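Local coordinates for ABC transporter substrate-binding protein (Staphylococcus aureus subsp. aureus NCTC 8325, PDB 3UN6), which binds zinc and probably serves as the substrate-binding component of an ABC-type import system, its natural ligand remaining unestablished, at residues D259-H264 with D270-S275; T148-L153 with F167-M172; N129-N132 with D137-F140; S289-I294 with P307-F312. One frame throughout, in Å; residues are numbered along the deposited sequence.

Contact 1. Residues D259-H264 with D270-S275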
loop_
_atom_site.group_PDB
_atom_site.type_symbol
_atom_site.label_atom_id
_atom_site.label_comp_id
_atom_site.label_asym_id
_atom_site.label_seq_id
_atom_site.Cartn_x
_atom_site.Cartn_y
_atom_site.Cartn_z
ATOM N N ASP A 259 -17.113 4.969 5.708
ATOM C CA ASP A 259 -18.296 4.234 5.218
ATOM C C ASP A 259 -17.921 3.208 4.125
ATOM O O ASP A 259 -18.405 2.075 4.138
ATOM C CB ASP A 259 -19.364 5.216 4.706
ATOM C CG ASP A 259 -19.976 6.087 5.836
ATOM O OD1 ASP A 259 -19.933 5.677 7.014
ATOM O OD2 ASP A 259 -20.508 7.179 5.530
ATOM N N ILE A 260 -17.067 3.604 3.187
ATOM C CA ILE A 260 -16.590 2.657 2.155
ATOM C C ILE A 260 -15.929 1.435 2.777
ATOM O O ILE A 260 -16.252 0.304 2.453
ATOM C CB ILE A 260 -15.580 3.321 1.188
ATOM C CG1 ILE A 260 -16.313 3.927 -0.013
ATOM C CG2 ILE A 260 -14.621 2.313 0.654
ATOM C CD1 ILE A 260 -17.062 2.872 -0.892
HETATM N N MSE A 261 -14.992 1.678 3.681
HETATM C CA MSE A 261 -14.266 0.600 4.304
HETATM C C MSE A 261 -15.107 -0.288 5.224
HETATM O O MSE A 261 -14.929 -1.505 5.205
HETATM C CB MSE A 261 -13.057 1.145 5.048
HETATM C CG MSE A 261 -12.075 1.832 4.106
HETATM SE SE MSE A 261 -10.457 2.245 5.032
HETATM C CE MSE A 261 -11.038 3.419 6.216
ATOM N N THR A 262 -16.018 0.289 6.007
ATOM C CA THR A 262 -16.828 -0.532 6.911
ATOM C C THR A 262 -17.630 -1.523 6.105
ATOM O O THR A 262 -17.867 -2.665 6.527
ATOM C CB THR A 262 -17.763 0.302 7.811
ATOM O OG1 THR A 262 -18.549 1.187 7.005
ATOM C CG2 THR A 262 -16.957 1.118 8.825
ATOM N N HIS A 263 -18.047 -1.092 4.928
ATOM C CA HIS A 263 -18.804 -1.950 4.070
ATOM C C HIS A 263 -18.014 -3.183 3.615
ATOM O O HIS A 263 -18.483 -4.313 3.754
ATOM C CB HIS A 263 -19.277 -1.156 2.850
ATOM C CG HIS A 263 -20.122 -1.957 1.910
ATOM N ND1 HIS A 263 -21.488 -2.053 2.037
ATOM C CD2 HIS A 263 -19.789 -2.721 0.842
ATOM C CE1 HIS A 263 -21.966 -2.828 1.078
ATOM N NE2 HIS A 263 -20.955 -3.250 0.341
ATOM N N HIS A 264 -16.805 -2.955 3.111
ATOM C CA HIS A 264 -15.976 -3.999 2.508
ATOM C C HIS A 264 -15.041 -4.765 3.407
ATOM O O HIS A 264 -14.776 -5.944 3.149
ATOM C CB HIS A 264 -15.112 -3.388 1.400
ATOM C CG HIS A 264 -15.884 -3.007 0.182
ATOM N ND1 HIS A 264 -16.471 -1.768 0.024
ATOM C CD2 HIS A 264 -16.178 -3.711 -0.938
ATOM C CE1 HIS A 264 -17.081 -1.723 -1.149
ATOM N NE2 HIS A 264 -16.925 -2.890 -1.747
ATOM N N ASP A 270 -14.698 1.402 14.727
ATOM C CA ASP A 270 -13.675 2.107 15.504
ATOM C C ASP A 270 -12.278 1.883 14.935
ATOM O O ASP A 270 -11.511 2.819 14.863
ATOM C CB ASP A 270 -13.731 1.765 16.986
ATOM C CG ASP A 270 -13.548 0.295 17.260
ATOM O OD1 ASP A 270 -13.936 -0.143 18.369
ATOM O OD2 ASP A 270 -13.030 -0.430 16.381
ATOM N N VAL A 271 -11.953 0.645 14.561
ATOM C CA VAL A 271 -10.667 0.342 13.930
ATOM C C VAL A 271 -10.512 1.073 12.594
ATOM O O VAL A 271 -9.430 1.549 12.290
ATOM C CB VAL A 271 -10.475 -1.182 13.727
ATOM C CG1 VAL A 271 -9.368 -1.504 12.676
ATOM C CG2 VAL A 271 -10.189 -1.839 15.075
ATOM N N LEU A 272 -11.595 1.189 11.820
ATOM C CA LEU A 272 -11.519 1.804 10.491
ATOM C C LEU A 272 -11.547 3.349 10.538
ATOM O O LEU A 272 -11.010 4.000 9.633
ATOM C CB LEU A 272 -12.596 1.229 9.560
ATOM C CG LEU A 272 -12.378 -0.259 9.224
ATOM C CD1 LEU A 272 -13.629 -0.829 8.596
ATOM C CD2 LEU A 272 -11.139 -0.467 8.310
ATOM N N THR A 273 -12.145 3.912 11.591
ATOM C CA THR A 273 -12.125 5.367 11.796
ATOM C C THR A 273 -10.684 5.776 12.099
ATOM O O THR A 273 -10.160 6.719 11.512
ATOM C CB THR A 273 -13.063 5.782 12.920
ATOM O OG1 THR A 273 -14.392 5.408 12.548
ATOM C CG2 THR A 273 -13.016 7.298 13.132
ATOM N N GLN A 274 -10.029 5.051 13.003
ATOM C CA GLN A 274 -8.621 5.317 13.293
ATOM C C GLN A 274 -7.765 5.166 12.011
ATOM O O GLN A 274 -6.902 6.003 11.716
ATOM C CB GLN A 274 -8.125 4.368 14.391
ATOM C CG GLN A 274 -6.628 4.484 14.704
ATOM C CD GLN A 274 -6.263 3.667 15.926
ATOM O OE1 GLN A 274 -7.086 3.481 16.810
ATOM N NE2 GLN A 274 -5.043 3.188 15.983
ATOM N N SER A 275 -8.031 4.103 11.249
ATOM C CA SER A 275 -7.295 3.799 10.025
ATOM C C SER A 275 -7.459 4.893 8.975
ATOM O O SER A 275 -6.483 5.315 8.344
ATOM C CB SER A 275 -7.773 2.461 9.462
ATOM O OG SER A 275 -7.492 1.393 10.378
#
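M261 and T262 meet L272 where two consecutive helices, 254-264 and 269-277, meet across a short connection. The backbones come closest at T262 and L272, whose CA atoms are 6.8 Å apart, and no hydrogen bond crosses between the segments. L272 does most of the bridging. Its CG lies anti to the carbonyl carbon (chi1 -67°), which carries the two methyls over to the other helix: CD1 settles 3.6 Å from CA of T262, and CD2 reaches CB of M261 at 4.1 Å. A branched aliphatic residue suits this place, since one methyl can rest on backbone while the other meets a side chain. M261, a selenomethionine in this crystal, answers with a long chain bent at chi3 (-65°), which lays CE 3.5 Å from the carbonyl O of L272. T262 adds its methyl CG2, 3.9 Å from L272 CD1, and turns its hydroxyl back to its own helix, where OG1 is hydrogen-bonded to D259 O at 3.0 Å. The two helices are tied further by a salt bridge from D259 to R269, at the start of helix 269-277. M261 also packs on A48, while V271 and S275 lean on A197, so that the two helices are set against helices 48-58 and 195-201 respectively.

Contact 2. Residues T148-L153 with F167-M172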
loop_
_atom_site.group_PDB
_atom_site.type_symbol
_atom_site.label_atom_id
_atom_site.label_comp_id
_atom_site.label_asym_id
_atom_site.label_seq_id
_atom_site.Cartn_x
_atom_site.Cartn_y
_atom_site.Cartn_z
ATOM N N THR A 148 7.827 -0.351 1.417
ATOM C CA THR A 148 8.092 0.934 2.060
ATOM C C THR A 148 8.234 0.731 3.583
ATOM O O THR A 148 8.885 1.495 4.264
ATOM C CB THR A 148 6.955 1.908 1.725
ATOM O OG1 THR A 148 7.017 2.203 0.332
ATOM C CG2 THR A 148 7.026 3.253 2.538
ATOM N N HIS A 149 7.617 -0.324 4.090
ATOM C CA HIS A 149 7.675 -0.678 5.510
ATOM C C HIS A 149 9.092 -0.999 5.925
ATOM O O HIS A 149 9.551 -0.508 6.954
ATOM C CB HIS A 149 6.713 -1.835 5.767
ATOM C CG HIS A 149 5.360 -1.568 5.217
ATOM N ND1 HIS A 149 4.980 -1.980 3.952
ATOM C CD2 HIS A 149 4.335 -0.823 5.700
ATOM C CE1 HIS A 149 3.759 -1.544 3.708
ATOM N NE2 HIS A 149 3.342 -0.843 4.752
ATOM N N TYR A 150 9.800 -1.803 5.125
ATOM C CA TYR A 150 11.221 -2.074 5.368
ATOM C C TYR A 150 12.012 -0.749 5.387
ATOM O O TYR A 150 12.852 -0.532 6.254
ATOM C CB TYR A 150 11.806 -2.981 4.276
ATOM C CG TYR A 150 13.317 -3.117 4.308
ATOM C CD1 TYR A 150 14.133 -2.406 3.432
ATOM C CD2 TYR A 150 13.935 -3.935 5.256
ATOM C CE1 TYR A 150 15.525 -2.543 3.480
ATOM C CE2 TYR A 150 15.287 -4.072 5.302
ATOM C CZ TYR A 150 16.085 -3.377 4.425
ATOM O OH TYR A 150 17.436 -3.551 4.522
ATOM N N LEU A 151 11.741 0.117 4.425
ATOM C CA LEU A 151 12.441 1.395 4.333
ATOM C C LEU A 151 12.146 2.298 5.526
ATOM O O LEU A 151 13.037 2.949 6.049
ATOM C CB LEU A 151 12.080 2.125 3.025
ATOM C CG LEU A 151 12.378 1.315 1.753
ATOM C CD1 LEU A 151 11.874 2.074 0.509
ATOM C CD2 LEU A 151 13.866 0.976 1.627
ATOM N N LEU A 152 10.888 2.342 5.949
ATOM C CA LEU A 152 10.494 3.161 7.095
ATOM C C LEU A 152 11.225 2.705 8.347
ATOM O O LEU A 152 11.755 3.525 9.120
ATOM C CB LEU A 152 8.978 3.088 7.314
ATOM C CG LEU A 152 8.075 3.896 6.381
ATOM C CD1 LEU A 152 6.621 3.420 6.476
ATOM C CD2 LEU A 152 8.194 5.389 6.700
ATOM N N LEU A 153 11.280 1.390 8.533
ATOM C CA LEU A 153 11.927 0.834 9.702
ATOM C C LEU A 153 13.418 1.083 9.714
ATOM O O LEU A 153 13.977 1.406 10.761
ATOM C CB LEU A 153 11.591 -0.644 9.855
ATOM C CG LEU A 153 10.228 -0.971 10.465
ATOM C CD1 LEU A 153 9.907 -2.505 10.196
ATOM C CD2 LEU A 153 10.237 -0.665 11.937
ATOM N N PHE A 167 18.200 -4.509 13.800
ATOM C CA PHE A 167 16.784 -4.739 13.505
ATOM C C PHE A 167 16.822 -5.899 12.496
ATOM O O PHE A 167 17.550 -5.829 11.508
ATOM C CB PHE A 167 16.147 -3.539 12.841
ATOM C CG PHE A 167 15.706 -2.445 13.776
ATOM C CD1 PHE A 167 16.208 -2.319 15.058
ATOM C CD2 PHE A 167 14.862 -1.444 13.297
ATOM C CE1 PHE A 167 15.808 -1.276 15.876
ATOM C CE2 PHE A 167 14.471 -0.394 14.109
ATOM C CZ PHE A 167 14.947 -0.319 15.404
ATOM N N SER A 168 16.061 -6.954 12.771
ATOM C CA SER A 168 15.986 -8.121 11.906
ATOM C C SER A 168 14.564 -8.151 11.376
ATOM O O SER A 168 13.619 -7.917 12.126
ATOM C CB SER A 168 16.295 -9.390 12.691
ATOM O OG SER A 168 16.294 -10.517 11.838
ATOM N N TYR A 169 14.415 -8.424 10.084
ATOM C CA TYR A 169 13.105 -8.398 9.444
ATOM C C TYR A 169 12.514 -9.736 9.113
ATOM O O TYR A 169 13.206 -10.640 8.658
ATOM C CB TYR A 169 13.189 -7.533 8.198
ATOM C CG TYR A 169 13.645 -6.160 8.571
ATOM C CD1 TYR A 169 12.761 -5.254 9.178
ATOM C CD2 TYR A 169 14.964 -5.772 8.389
ATOM C CE1 TYR A 169 13.185 -3.988 9.555
ATOM C CE2 TYR A 169 15.388 -4.498 8.752
ATOM C CZ TYR A 169 14.497 -3.610 9.347
ATOM O OH TYR A 169 14.910 -2.328 9.730
ATOM N N HIS A 170 11.204 -9.839 9.318
ATOM C CA HIS A 170 10.488 -11.084 9.099
ATOM C C HIS A 170 9.234 -10.859 8.279
ATOM O O HIS A 170 8.297 -10.198 8.728
ATOM C CB HIS A 170 10.154 -11.711 10.450
ATOM C CG HIS A 170 11.367 -11.930 11.303
ATOM N ND1 HIS A 170 12.157 -13.054 11.195
ATOM C CD2 HIS A 170 11.971 -11.131 12.214
ATOM C CE1 HIS A 170 13.171 -12.955 12.037
ATOM N NE2 HIS A 170 13.084 -11.794 12.661
ATOM N N GLU A 171 9.228 -11.422 7.077
ATOM C CA GLU A 171 8.104 -11.267 6.153
ATOM C C GLU A 171 6.879 -12.042 6.614
ATOM O O GLU A 171 6.976 -13.197 6.994
ATOM C CB GLU A 171 8.502 -11.743 4.752
ATOM C CG GLU A 171 9.491 -10.817 4.020
ATOM C CD GLU A 171 10.036 -11.455 2.746
ATOM O OE1 GLU A 171 9.736 -10.977 1.639
ATOM O OE2 GLU A 171 10.743 -12.460 2.860
HETATM N N MSE A 172 5.727 -11.397 6.581
HETATM C CA MSE A 172 4.493 -12.080 6.932
HETATM C C MSE A 172 3.295 -11.303 6.414
HETATM O O MSE A 172 3.411 -10.149 6.044
HETATM C CB MSE A 172 4.395 -12.304 8.439
HETATM C CG MSE A 172 4.354 -11.039 9.258
HETATM SE SE MSE A 172 4.383 -11.483 11.185
HETATM C CE MSE A 172 6.171 -12.283 11.297
#
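Helix 148-153 runs nearly antiparallel to strand 167-171, their axes at 166° and 10.6 Å apart at closest approach, and Y150 and Y169 bridge the gap with their rings. The two meet in a T-shaped stack: the CD2-CE2 edge of Y150 points at one face of Y169, offset toward its rim, with planes 71° apart and Y150 CE2 3.5 Å from Y169 CE2. With its CG anti to the backbone N (chi1 170°), Y150 swings its ring toward the strand although its CB sets out to one side. This is the return half of a beta-alpha-beta unit, strand 138-142, helix 148-159 and strand 167-171, in which the helix lies over two parallel neighbours of one sheet. L153 faces that sheet directly. Its CD1 comes to the edge of the Y169 ring, 3.7 Å from CE1, so that Y169 is touched on a face by one helix residue and at its rim by another. Aromatic width suits Y169 to filling the space between strand and helix, and its polar end is provided for by E154, whose OE2 is hydrogen-bonded to OH. Beside it, F167 brings CE2 to 3.8 Å from the carbonyl O of L153. L153 also packs on F140 and I142 of the adjoining strand.

Contact 3. Residues N129-N132 with D137-F140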
loop_
_atom_site.group_PDB
_atom_site.type_symbol
_atom_site.label_atom_id
_atom_site.label_comp_id
_atom_site.label_asym_id
_atom_site.label_seq_id
_atom_site.Cartn_x
_atom_site.Cartn_y
_atom_site.Cartn_z
ATOM N N ASN A 129 12.584 5.010 23.408
ATOM C CA ASN A 129 13.859 5.053 24.136
ATOM C C ASN A 129 14.308 3.670 24.595
ATOM O O ASN A 129 15.402 3.512 25.106
ATOM C CB ASN A 129 13.736 5.940 25.367
ATOM C CG ASN A 129 13.336 7.360 25.032
ATOM O OD1 ASN A 129 12.676 8.028 25.829
ATOM N ND2 ASN A 129 13.719 7.827 23.846
ATOM N N GLU A 130 13.450 2.677 24.427
ATOM C CA GLU A 130 13.749 1.310 24.836
ATOM C C GLU A 130 14.861 0.782 23.935
ATOM O O GLU A 130 15.754 0.081 24.387
ATOM C CB GLU A 130 12.519 0.406 24.640
ATOM C CG GLU A 130 12.166 -0.456 25.835
ATOM C CD GLU A 130 11.400 0.335 26.893
ATOM O OE1 GLU A 130 10.613 1.225 26.511
ATOM O OE2 GLU A 130 11.564 0.055 28.099
ATOM N N PHE A 131 14.794 1.143 22.656
ATOM C CA PHE A 131 15.743 0.644 21.662
ATOM C C PHE A 131 17.186 1.115 21.883
ATOM O O PHE A 131 17.448 2.308 22.034
ATOM C CB PHE A 131 15.272 1.010 20.256
ATOM C CG PHE A 131 13.934 0.420 19.895
ATOM C CD1 PHE A 131 13.843 -0.873 19.393
ATOM C CD2 PHE A 131 12.767 1.147 20.061
ATOM C CE1 PHE A 131 12.609 -1.426 19.064
ATOM C CE2 PHE A 131 11.531 0.606 19.723
ATOM C CZ PHE A 131 11.449 -0.679 19.227
ATOM N N ASN A 132 18.113 0.157 21.899
ATOM C CA ASN A 132 19.528 0.447 22.107
ATOM C C ASN A 132 20.413 -0.591 21.415
ATOM O O ASN A 132 19.912 -1.584 20.880
ATOM C CB ASN A 132 19.819 0.485 23.602
ATOM C CG ASN A 132 19.508 -0.837 24.292
ATOM O OD1 ASN A 132 20.117 -1.865 23.993
ATOM N ND2 ASN A 132 18.573 -0.805 25.242
ATOM N N ASP A 137 19.176 -8.344 19.333
ATOM C CA ASP A 137 18.542 -7.811 18.167
ATOM C C ASP A 137 17.008 -7.678 18.333
ATOM O O ASP A 137 16.382 -8.412 19.105
ATOM C CB ASP A 137 18.944 -8.755 17.023
ATOM C CG ASP A 137 18.199 -8.512 15.766
ATOM O OD1 ASP A 137 18.857 -8.148 14.768
ATOM O OD2 ASP A 137 16.961 -8.696 15.764
ATOM N N TYR A 138 16.428 -6.705 17.628
ATOM C CA TYR A 138 14.993 -6.490 17.637
ATOM C C TYR A 138 14.391 -7.114 16.374
ATOM O O TYR A 138 14.967 -7.016 15.289
ATOM C CB TYR A 138 14.685 -4.997 17.723
ATOM C CG TYR A 138 15.321 -4.339 18.939
ATOM C CD1 TYR A 138 14.818 -4.559 20.209
ATOM C CD2 TYR A 138 16.427 -3.499 18.806
ATOM C CE1 TYR A 138 15.404 -3.966 21.330
ATOM C CE2 TYR A 138 17.016 -2.898 19.917
ATOM C CZ TYR A 138 16.496 -3.130 21.174
ATOM O OH TYR A 138 17.076 -2.531 22.273
ATOM N N HIS A 139 13.238 -7.755 16.512
ATOM C CA HIS A 139 12.599 -8.429 15.385
ATOM C C HIS A 139 11.314 -7.762 14.917
ATOM O O HIS A 139 10.344 -7.609 15.667
ATOM C CB HIS A 139 12.389 -9.893 15.724
ATOM C CG HIS A 139 13.674 -10.621 15.963
ATOM N ND1 HIS A 139 14.329 -11.318 14.972
ATOM C CD2 HIS A 139 14.463 -10.695 17.058
ATOM C CE1 HIS A 139 15.450 -11.818 15.459
ATOM N NE2 HIS A 139 15.553 -11.456 16.722
ATOM N N PHE A 140 11.327 -7.358 13.654
ATOM C CA PHE A 140 10.207 -6.672 13.055
ATOM C C PHE A 140 9.515 -7.426 11.930
ATOM O O PHE A 140 10.157 -7.915 11.011
ATOM C CB PHE A 140 10.656 -5.295 12.539
ATOM C CG PHE A 140 10.812 -4.274 13.621
ATOM C CD1 PHE A 140 9.711 -3.573 14.087
ATOM C CD2 PHE A 140 12.050 -4.024 14.195
ATOM C CE1 PHE A 140 9.846 -2.631 15.098
ATOM C CE2 PHE A 140 12.180 -3.090 15.215
ATOM C CZ PHE A 140 11.086 -2.400 15.662
#
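F131 and N132 hold Y138 from two directions, one against its ring and the other at its hydroxyl. The F131 ring stands edge-on over the Y138 face, with CD1 above the ring centre and 3.7 Å from Y138 CD2; the planes meet at 71° in a T-shaped stack, and the two side chains cross at a slant. Phenylalanine suits its place because its ring has two neighbours to serve: beyond CD1, its CE1 touches CZ of F140 at 3.9 Å. F140 approaches from the opposite direction, and F131 CE1 lies near the plane of the F140 ring, at its edge.

Tyrosine suits position 138 because its ring ends in a hydroxyl, which meets the loop backbone. The backbone N of N132 donates to Y138 OH over 2.9 Å, with an N-H...O angle of 156°. N132 CG sits between its backbone N and carbonyl carbon (chi1 60°), and this brings the end of the side chain back toward the tyrosine although its CB points away, with OD1 3.6 Å from Y138 OH. The stronger partner of OD1 is the backbone N of N134, which ties the asparagine to the loop that follows.

Strand 138-142 thus carries two rings that receive the loop before it. Y138 combines an apolar face with a polar end, and the contact accordingly joins ring packing to one directional bond that holds the N132 backbone at the hydroxyl end of the ring.

Contact 4. Residues S289-I294 with P307-F312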
loop_
_atom_site.group_PDB
_atom_site.type_symbol
_atom_site.label_atom_id
_atom_site.label_comp_id
_atom_site.label_asym_id
_atom_site.label_seq_id
_atom_site.Cartn_x
_atom_site.Cartn_y
_atom_site.Cartn_z
ATOM N N SER A 289 9.171 13.285 -8.362
ATOM C CA SER A 289 9.908 13.522 -7.126
ATOM C C SER A 289 9.643 12.418 -6.102
ATOM O O SER A 289 10.571 11.887 -5.468
ATOM C CB SER A 289 9.554 14.912 -6.562
ATOM O OG SER A 289 8.152 15.001 -6.320
ATOM N N GLY A 290 8.374 12.055 -5.945
ATOM C CA GLY A 290 8.013 10.988 -5.019
ATOM C C GLY A 290 8.573 9.656 -5.468
ATOM O O GLY A 290 9.037 8.844 -4.645
ATOM N N TYR A 291 8.534 9.412 -6.772
ATOM C CA TYR A 291 9.071 8.162 -7.313
ATOM C C TYR A 291 10.601 8.109 -7.112
ATOM O O TYR A 291 11.181 7.067 -6.745
ATOM C CB TYR A 291 8.705 7.997 -8.798
ATOM C CG TYR A 291 9.212 6.707 -9.364
ATOM C CD1 TYR A 291 10.369 6.653 -10.135
ATOM C CD2 TYR A 291 8.550 5.516 -9.092
ATOM C CE1 TYR A 291 10.846 5.418 -10.638
ATOM C CE2 TYR A 291 9.018 4.322 -9.565
ATOM C CZ TYR A 291 10.163 4.274 -10.342
ATOM O OH TYR A 291 10.589 3.048 -10.814
ATOM N N GLN A 292 11.251 9.241 -7.336
ATOM C CA GLN A 292 12.677 9.309 -7.200
ATOM C C GLN A 292 13.112 9.026 -5.756
ATOM O O GLN A 292 14.179 8.445 -5.525
ATOM C CB GLN A 292 13.188 10.670 -7.675
ATOM C CG GLN A 292 14.704 10.701 -7.818
ATOM C CD GLN A 292 15.228 9.949 -9.055
ATOM O OE1 GLN A 292 15.646 8.799 -8.966
ATOM N NE2 GLN A 292 15.201 10.606 -10.201
ATOM N N GLU A 293 12.297 9.437 -4.782
ATOM C CA GLU A 293 12.612 9.163 -3.371
ATOM C C GLU A 293 12.662 7.658 -3.119
ATOM O O GLU A 293 13.541 7.170 -2.397
ATOM C CB GLU A 293 11.566 9.780 -2.436
ATOM C CG GLU A 293 11.869 9.602 -0.950
ATOM C CD GLU A 293 10.873 10.347 -0.045
ATOM O OE1 GLU A 293 9.641 10.122 -0.164
ATOM O OE2 GLU A 293 11.340 11.151 0.793
ATOM N N ILE A 294 11.695 6.926 -3.675
ATOM C CA ILE A 294 11.666 5.450 -3.515
ATOM C C ILE A 294 12.843 4.793 -4.228
ATOM O O ILE A 294 13.487 3.892 -3.669
ATOM C CB ILE A 294 10.333 4.817 -3.990
ATOM C CG1 ILE A 294 9.162 5.358 -3.137
ATOM C CG2 ILE A 294 10.400 3.225 -3.915
ATOM C CD1 ILE A 294 9.361 5.171 -1.616
ATOM N N PRO A 307 13.754 0.369 -11.762
ATOM C CA PRO A 307 13.491 0.819 -13.110
ATOM C C PRO A 307 13.297 2.344 -13.141
ATOM O O PRO A 307 12.867 2.943 -12.147
ATOM C CB PRO A 307 12.199 0.089 -13.465
ATOM C CG PRO A 307 11.510 -0.081 -12.189
ATOM C CD PRO A 307 12.587 -0.303 -11.171
ATOM N N ALA A 308 13.634 2.962 -14.268
ATOM C CA ALA A 308 13.458 4.403 -14.439
ATOM C C ALA A 308 11.968 4.768 -14.471
ATOM O O ALA A 308 11.133 3.948 -14.813
ATOM C CB ALA A 308 14.134 4.856 -15.740
ATOM N N TYR A 309 11.654 6.015 -14.146
ATOM C CA TYR A 309 10.277 6.511 -14.167
ATOM C C TYR A 309 9.514 6.170 -15.470
ATOM O O TYR A 309 8.406 5.595 -15.430
ATOM C CB TYR A 309 10.276 8.023 -13.919
ATOM C CG TYR A 309 8.909 8.610 -13.717
ATOM C CD1 TYR A 309 8.345 8.694 -12.456
ATOM C CD2 TYR A 309 8.196 9.094 -14.776
ATOM C CE1 TYR A 309 7.090 9.240 -12.273
ATOM C CE2 TYR A 309 6.948 9.638 -14.614
ATOM C CZ TYR A 309 6.397 9.707 -13.365
ATOM O OH TYR A 309 5.161 10.256 -13.229
ATOM N N ASP A 310 10.106 6.496 -16.618
ATOM C CA ASP A 310 9.463 6.244 -17.925
ATOM C C ASP A 310 9.283 4.753 -18.265
ATOM O O ASP A 310 8.473 4.405 -19.108
ATOM C CB ASP A 310 10.205 6.971 -19.044
ATOM C CG ASP A 310 10.005 8.485 -18.993
ATOM O OD1 ASP A 310 9.002 8.932 -18.406
ATOM O OD2 ASP A 310 10.826 9.229 -19.554
ATOM N N ASP A 311 10.016 3.874 -17.606
ATOM C CA ASP A 311 9.862 2.461 -17.868
ATOM C C ASP A 311 8.819 1.820 -16.979
ATOM O O ASP A 311 8.251 0.790 -17.343
ATOM C CB ASP A 311 11.182 1.748 -17.671
ATOM C CG ASP A 311 12.231 2.181 -18.679
ATOM O OD1 ASP A 311 11.860 2.453 -19.849
ATOM O OD2 ASP A 311 13.424 2.241 -18.300
ATOM N N PHE A 312 8.563 2.423 -15.818
ATOM C CA PHE A 312 7.634 1.857 -14.832
ATOM C C PHE A 312 6.302 2.595 -14.789
ATOM O O PHE A 312 5.241 1.984 -14.751
ATOM C CB PHE A 312 8.321 1.901 -13.458
ATOM C CG PHE A 312 7.489 1.383 -12.322
ATOM C CD1 PHE A 312 7.174 0.031 -12.225
ATOM C CD2 PHE A 312 7.065 2.230 -11.324
ATOM C CE1 PHE A 312 6.413 -0.442 -11.177
ATOM C CE2 PHE A 312 6.310 1.753 -10.266
ATOM C CZ PHE A 312 5.984 0.427 -10.191
#
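An aromatic cluster of Y291, Y309 and F312 joins helix 288-300 to the short helix 309-312 that follows it in the chain. Y291 touches both of the others, and its CG is anti to the backbone N (chi1 -178°), which extends the ring from the long helix straight into the opposite segment. Its hydroxyl donates to the carbonyl O of P307 over 2.6 Å, from above the carbonyl plane, while that oxygen lies at the edge of the tyrosine ring. P307 CG also comes within 3.5 Å of the hydroxyl. Tyrosine suits the position because its ring spans the gap and its end finds a backbone acceptor just ahead of A308, the N-cap residue of the short helix.

The two partner rings engage Y291 differently. Y309 turns its edge toward the Y291 face in an offset T-shaped arrangement, with planes at 77° and Y309 CD1 3.7 Å from Y291 CD1. F312 instead meets it rim to rim, the planes only 25° apart, with CD2 3.4 Å from Y291 CE2. One turn of helix separates Y309 from F312, and this spacing lets both reach the same tyrosine. The phenol of Y309 is hydrogen-bonded to the carbonyl of I286, ahead of the long helix. F312 and P307 pack in turn on M98 of helix 94-102, and the backbone of F312 is hydrogen-bonded to A109.

Contacts 2 and 3 share a sheet: their strands 167-171 and 138-142 are parallel neighbours, bonded through S168 N and Y138 O and bridged by H170 and H139. Contact 3 lies farther from the chain's centre, about 25 Å against 14 Å, and binds a loop where contact 2 seats a helix. Contacts 1 and 4 lie on opposite sides of that centre, each joining helices close in sequence. Contact 1 is buried and apolar, without a hydrogen bond across it. The other three are partly buried and built on aromatic rings, with a tyrosine hydroxyl bonded across the segments in contacts 3 and 4. Contacts 2 and 4 touch lightly through T148 and I294.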